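Local coordinates for YjbQ family protein (Sulfolobus solfataricus, PDB 1VPH) that is of unknown function but belongs to the YjbQ (UPF0047) family, assembles as a trimer and carries a bound potassium ion, at residues C[17-22]-C[141-146]; C[60-65]-C[126-131]. All coordinates share one frame; numbering follows the deposited sequence.

Contact 1 (C[17-22]-C[141-146]); sequences FDDIYV and HITVEI
The H141 ring lies alongside that of Y21, the two pointing the same way and near-parallel (19°) but offset, so that little of one ring lies over the other. CE1 of Y21 comes to 3.5 Å from CD2 of H141. With its CG anti to the backbone N (chi1 178°), H141 runs out beside Y21 and brings NE2 to D19. There NE2 donates to OD2 of D19, the carboxylate meeting the edge of the imidazole with the two planes 40° apart; the 2.4 Å between NE2 and OD2 is doubtful as a bond length. The other oxygen, OD1, forms a salt bridge with R116 of the second subunit. Farther along the same face the extended side chain of E145 runs alongside F17 with CG over one face of the ring, 3.4 Å from CE1, while T143 CG2 meets the ring edge. The opposite face is largely apolar, apart from D18: I20 CD1 reaches V144 CG2 at 3.7 Å, and I142 CD1 fits against I20 and V22. I20 packs on Q36 and I40 of helix 34-44, while I142 and V144 lean on strand 49-55. Between the faces, D18 pairs with V144 and I20 with I142 through two backbone hydrogen bonds each, in antiparallel register. The chemistry implies a two-sided strand pair, apolar around I20, mixed aromatic and polar toward the second subunit, where both D19 oxygens have partners.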
loop_
_atom_site.group_PDB
_atom_site.type_symbol
_atom_site.label_atom_id
_atom_site.label_comp_id
_atom_site.label_asym_id
_atom_site.label_seq_id
_atom_site.Cartn_x
_atom_site.Cartn_y
_atom_site.Cartn_z
ATOM N N PHE C 17 0.618 -9.539 -18.480
ATOM C CA PHE C 17 1.785 -8.838 -18.011
ATOM C C PHE C 17 2.324 -7.928 -19.093
ATOM O O PHE C 17 2.385 -8.275 -20.268
ATOM C CB PHE C 17 2.913 -9.854 -17.680
ATOM C CG PHE C 17 2.790 -10.520 -16.321
ATOM C CD1 PHE C 17 3.070 -9.805 -15.153
ATOM C CD2 PHE C 17 2.490 -11.875 -16.227
ATOM C CE1 PHE C 17 2.975 -10.427 -13.906
ATOM C CE2 PHE C 17 2.415 -12.509 -14.970
ATOM C CZ PHE C 17 2.639 -11.789 -13.825
ATOM N N ASP C 18 2.770 -6.753 -18.686
ATOM C CA ASP C 18 3.591 -5.962 -19.542
ATOM C C ASP C 18 4.549 -5.180 -18.636
ATOM O O ASP C 18 4.490 -5.299 -17.402
ATOM C CB ASP C 18 2.690 -5.067 -20.408
ATOM C CG ASP C 18 3.207 -4.956 -21.848
ATOM O OD1 ASP C 18 4.434 -4.769 -21.973
ATOM O OD2 ASP C 18 2.416 -5.090 -22.818
ATOM N N ASP C 19 5.451 -4.432 -19.263
ATOM C CA ASP C 19 6.583 -3.810 -18.596
ATOM C C ASP C 19 6.781 -2.393 -19.090
ATOM O O ASP C 19 6.650 -2.104 -20.280
ATOM C CB ASP C 19 7.797 -4.639 -18.918
ATOM C CG ASP C 19 7.622 -6.003 -18.445
ATOM O OD1 ASP C 19 7.060 -6.841 -19.171
ATOM O OD2 ASP C 19 7.871 -6.200 -17.276
ATOM N N ILE C 20 7.112 -1.525 -18.159
ATOM C CA ILE C 20 7.453 -0.134 -18.504
ATOM C C ILE C 20 8.868 0.104 -17.987
ATOM O O ILE C 20 9.193 -0.268 -16.885
ATOM C CB ILE C 20 6.414 0.921 -17.878
ATOM C CG1 ILE C 20 4.982 0.612 -18.314
ATOM C CG2 ILE C 20 6.727 2.398 -18.256
ATOM C CD1 ILE C 20 3.890 1.434 -17.574
ATOM N N TYR C 21 9.702 0.696 -18.829
ATOM C CA TYR C 21 11.063 1.050 -18.445
ATOM C C TYR C 21 11.205 2.520 -18.387
ATOM O O TYR C 21 10.657 3.267 -19.221
ATOM C CB TYR C 21 12.033 0.527 -19.426
ATOM C CG TYR C 21 11.829 -0.926 -19.469
ATOM C CD1 TYR C 21 12.414 -1.740 -18.506
ATOM C CD2 TYR C 21 10.953 -1.489 -20.407
ATOM C CE1 TYR C 21 12.181 -3.071 -18.503
ATOM C CE2 TYR C 21 10.722 -2.831 -20.417
ATOM C CZ TYR C 21 11.367 -3.629 -19.480
ATOM O OH TYR C 21 11.135 -4.979 -19.475
ATOM N N VAL C 22 11.943 2.964 -17.388
ATOM C CA VAL C 22 12.181 4.384 -17.241
ATOM C C VAL C 22 13.646 4.608 -16.918
ATOM O O VAL C 22 14.222 3.968 -16.052
ATOM C CB VAL C 22 11.300 5.105 -16.111
ATOM C CG1 VAL C 22 11.787 6.515 -15.822
ATOM C CG2 VAL C 22 9.835 5.170 -16.493
ATOM N N HIS C 141 12.542 -0.638 -13.866
ATOM C CA HIS C 141 11.599 -1.558 -14.454
ATOM C C HIS C 141 10.323 -1.560 -13.600
ATOM O O HIS C 141 10.339 -1.868 -12.417
ATOM C CB HIS C 141 12.178 -2.934 -14.515
ATOM C CG HIS C 141 11.235 -3.954 -15.073
ATOM N ND1 HIS C 141 11.390 -5.302 -14.847
ATOM C CD2 HIS C 141 10.111 -3.825 -15.814
ATOM C CE1 HIS C 141 10.402 -5.962 -15.426
ATOM N NE2 HIS C 141 9.611 -5.090 -16.017
ATOM N N ILE C 142 9.213 -1.210 -14.242
ATOM C CA ILE C 142 7.898 -1.297 -13.635
ATOM C C ILE C 142 7.125 -2.458 -14.295
ATOM O O ILE C 142 7.001 -2.513 -15.523
ATOM C CB ILE C 142 7.087 -0.016 -13.883
ATOM C CG1 ILE C 142 7.808 1.239 -13.328
ATOM C CG2 ILE C 142 5.702 -0.095 -13.225
ATOM C CD1 ILE C 142 7.898 2.377 -14.298
ATOM N N THR C 143 6.637 -3.380 -13.483
ATOM C CA THR C 143 5.762 -4.436 -13.967
ATOM C C THR C 143 4.348 -3.971 -13.887
ATOM O O THR C 143 3.929 -3.417 -12.857
ATOM C CB THR C 143 5.903 -5.677 -13.054
ATOM O OG1 THR C 143 7.269 -6.100 -13.137
ATOM C CG2 THR C 143 4.982 -6.803 -13.483
ATOM N N VAL C 144 3.584 -4.241 -14.946
ATOM C CA VAL C 144 2.171 -3.952 -14.944
ATOM C C VAL C 144 1.485 -5.278 -15.143
ATOM O O VAL C 144 1.675 -5.902 -16.146
ATOM C CB VAL C 144 1.779 -2.968 -16.044
ATOM C CG1 VAL C 144 0.291 -2.659 -16.045
ATOM C CG2 VAL C 144 2.615 -1.643 -15.932
ATOM N N GLU C 145 0.656 -5.664 -14.190
ATOM C CA GLU C 145 -0.076 -6.926 -14.299
ATOM C C GLU C 145 -1.575 -6.668 -14.223
ATOM O O GLU C 145 -2.046 -6.023 -13.290
ATOM C CB GLU C 145 0.376 -7.829 -13.180
ATOM C CG GLU C 145 -0.165 -9.244 -13.274
ATOM C CD GLU C 145 0.226 -10.117 -12.072
ATOM O OE1 GLU C 145 1.035 -9.684 -11.207
ATOM O OE2 GLU C 145 -0.251 -11.276 -12.006
ATOM N N ILE C 146 -2.323 -7.168 -15.200
ATOM C CA ILE C 146 -3.775 -7.100 -15.160
ATOM C C ILE C 146 -4.288 -8.517 -14.896
ATOM O O ILE C 146 -3.830 -9.471 -15.485
ATOM C CB ILE C 146 -4.404 -6.508 -16.450
ATOM C CG1 ILE C 146 -3.826 -5.091 -16.721
ATOM C CG2 ILE C 146 -5.870 -6.310 -16.237
ATOM C CD1 ILE C 146 -2.646 -5.087 -17.570
#

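Contact 2 (C[60-65]-C[126-131]); sequences AAIVAN and QNIFLV
V63 sets CG2 against CG2 of V131, 3.5 Å away, the two side chains crossing at about a right angle. Its chi1 of -61° sets CG1 anti to the carbonyl carbon and leaves CG2 between the backbone N and that carbon, which turns this methyl both onto V131 and toward CB of F129. The F129 ring reaches back along the same face and presents its edge to the end of strand 60-65, with CE2 3.4 Å from the carbonyl O of N65. Helix 69-83 closes over this side through M72 on F129 and I79 on V131. On the other face I62 CD1 meets L130 CD1 at 4.1 Å, and I62 CG2 touches I128 CG2, both against strand 49-55. The backbones are laced by three hydrogen-bonded pairs, A61 with V131, V63 with F129 and N65 with N127. In the last, N127 N approaches N65 O from above the carbonyl plane. At the same end a water donates to A64 O (2.8 Å) and accepts from Q126 NE2 (3.0 Å), joining A64 to a loop residue whose OE1 accepts from G123 N and whose NE2 also bonds V55 O of the third subunit. The N65 amide holds A64 O through ND2, and its OD1 bonds ND1 of H101 of the third subunit, a potassium-site residue. Apolar in the middle and polar at the N65 end, the pair thus combines a core with a subunit junction.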
loop_
_atom_site.group_PDB
_atom_site.type_symbol
_atom_site.label_atom_id
_atom_site.label_comp_id
_atom_site.label_asym_id
_atom_site.label_seq_id
_atom_site.Cartn_x
_atom_site.Cartn_y
_atom_site.Cartn_z
ATOM N N ALA C 60 13.179 2.795 -5.261
ATOM C CA ALA C 60 12.111 3.436 -5.964
ATOM C C ALA C 60 10.756 2.950 -5.440
ATOM O O ALA C 60 10.652 1.946 -4.700
ATOM C CB ALA C 60 12.231 3.193 -7.471
ATOM N N ALA C 61 9.708 3.694 -5.786
ATOM C CA ALA C 61 8.368 3.364 -5.325
ATOM C C ALA C 61 7.340 3.701 -6.396
ATOM O O ALA C 61 7.664 4.306 -7.416
ATOM C CB ALA C 61 8.030 4.103 -4.004
ATOM N N ILE C 62 6.086 3.320 -6.130
ATOM C CA ILE C 62 4.942 3.660 -7.016
ATOM C C ILE C 62 3.936 4.379 -6.182
ATOM O O ILE C 62 3.613 3.885 -5.099
ATOM C CB ILE C 62 4.294 2.401 -7.611
ATOM C CG1 ILE C 62 5.278 1.669 -8.583
ATOM C CG2 ILE C 62 3.006 2.749 -8.358
ATOM C CD1 ILE C 62 5.659 2.504 -9.884
ATOM N N VAL C 63 3.500 5.582 -6.620
ATOM C CA VAL C 63 2.448 6.320 -5.920
ATOM C C VAL C 63 1.394 6.794 -6.892
ATOM O O VAL C 63 1.577 6.738 -8.091
ATOM C CB VAL C 63 2.975 7.531 -5.065
ATOM C CG1 VAL C 63 3.918 7.042 -4.013
ATOM C CG2 VAL C 63 3.593 8.619 -5.947
ATOM N N ALA C 64 0.304 7.340 -6.381
ATOM C CA ALA C 64 -0.685 7.942 -7.254
ATOM C C ALA C 64 -1.176 9.275 -6.687
ATOM O O ALA C 64 -1.491 9.406 -5.479
ATOM C CB ALA C 64 -1.820 6.975 -7.481
ATOM N N ASN C 65 -1.073 10.312 -7.497
ATOM C CA ASN C 65 -1.584 11.612 -7.084
ATOM C C ASN C 65 -1.718 12.526 -8.279
ATOM O O ASN C 65 -1.684 12.053 -9.405
ATOM C CB ASN C 65 -0.780 12.212 -5.950
ATOM C CG ASN C 65 -1.670 12.846 -4.970
ATOM O OD1 ASN C 65 -1.939 14.050 -5.080
ATOM N ND2 ASN C 65 -2.273 12.014 -4.062
ATOM N N GLN C 126 -5.892 11.648 -10.285
ATOM C CA GLN C 126 -5.169 10.554 -9.742
ATOM C C GLN C 126 -4.285 9.919 -10.805
ATOM O O GLN C 126 -4.707 9.030 -11.527
ATOM C CB GLN C 126 -6.193 9.533 -9.249
ATOM C CG GLN C 126 -5.672 8.548 -8.289
ATOM C CD GLN C 126 -6.811 7.787 -7.619
ATOM O OE1 GLN C 126 -7.857 7.593 -8.228
ATOM N NE2 GLN C 126 -6.635 7.412 -6.340
ATOM N N ASN C 127 -3.042 10.384 -10.905
ATOM C CA ASN C 127 -2.125 9.880 -11.926
ATOM C C ASN C 127 -1.149 8.949 -11.227
ATOM O O ASN C 127 -0.934 9.052 -10.004
ATOM C CB ASN C 127 -1.403 11.052 -12.596
ATOM C CG ASN C 127 -2.287 11.774 -13.625
ATOM O OD1 ASN C 127 -3.507 11.935 -13.454
ATOM N ND2 ASN C 127 -1.680 12.147 -14.718
ATOM N N ILE C 128 -0.533 8.073 -12.013
ATOM C CA ILE C 128 0.364 7.054 -11.480
ATOM C C ILE C 128 1.810 7.463 -11.728
ATOM O O ILE C 128 2.189 7.793 -12.875
ATOM C CB ILE C 128 0.131 5.735 -12.153
ATOM C CG1 ILE C 128 -1.338 5.305 -12.007
ATOM C CG2 ILE C 128 1.043 4.702 -11.544
ATOM C CD1 ILE C 128 -1.675 3.995 -12.627
ATOM N N PHE C 129 2.629 7.433 -10.669
ATOM C CA PHE C 129 4.030 7.862 -10.766
ATOM C C PHE C 129 5.017 6.831 -10.279
ATOM O O PHE C 129 4.861 6.202 -9.220
ATOM C CB PHE C 129 4.279 9.122 -9.958
ATOM C CG PHE C 129 3.508 10.341 -10.413
ATOM C CD1 PHE C 129 4.018 11.184 -11.385
ATOM C CD2 PHE C 129 2.326 10.654 -9.808
ATOM C CE1 PHE C 129 3.326 12.320 -11.756
ATOM C CE2 PHE C 129 1.611 11.759 -10.191
ATOM C CZ PHE C 129 2.088 12.581 -11.147
ATOM N N LEU C 130 6.080 6.699 -11.023
ATOM C CA LEU C 130 7.308 6.106 -10.529
ATOM C C LEU C 130 8.011 7.133 -9.678
ATOM O O LEU C 130 8.218 8.309 -10.120
ATOM C CB LEU C 130 8.216 5.720 -11.703
ATOM C CG LEU C 130 9.582 5.302 -11.141
ATOM C CD1 LEU C 130 9.419 3.954 -10.455
ATOM C CD2 LEU C 130 10.640 5.239 -12.216
ATOM N N VAL C 131 8.358 6.747 -8.456
ATOM C CA VAL C 131 9.088 7.654 -7.564
ATOM C C VAL C 131 10.537 7.177 -7.554
ATOM O O VAL C 131 10.816 6.049 -7.147
ATOM C CB VAL C 131 8.527 7.667 -6.083
ATOM C CG1 VAL C 131 9.230 8.795 -5.274
ATOM C CG2 VAL C 131 7.045 7.803 -6.005
HETATM O O HOH W 1 -4.092 8.385 -4.998
#

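Overall arrangement
From the N terminus the chain lays down strand 14-24, outermost within this chain in the five-stranded antiparallel sheet, and contact 1 pairs 17-22 with 141-146 across 118 residues. Contact 2 falls wholly within that long loop: strand 60-65 is met by 127-132 once helices 69-83 and 98-107 and strand 110-116 have been passed. The loops therefore nest without crossing. Each contact belongs to a different sheet, contact 2 to the three-stranded one, and strands 127-132 and 137-148 follow each other directly, carrying the chain from one to the other. The contacts, centred about 13 Å apart, touch where V22 and I142 pack on L130 and I142 on I62.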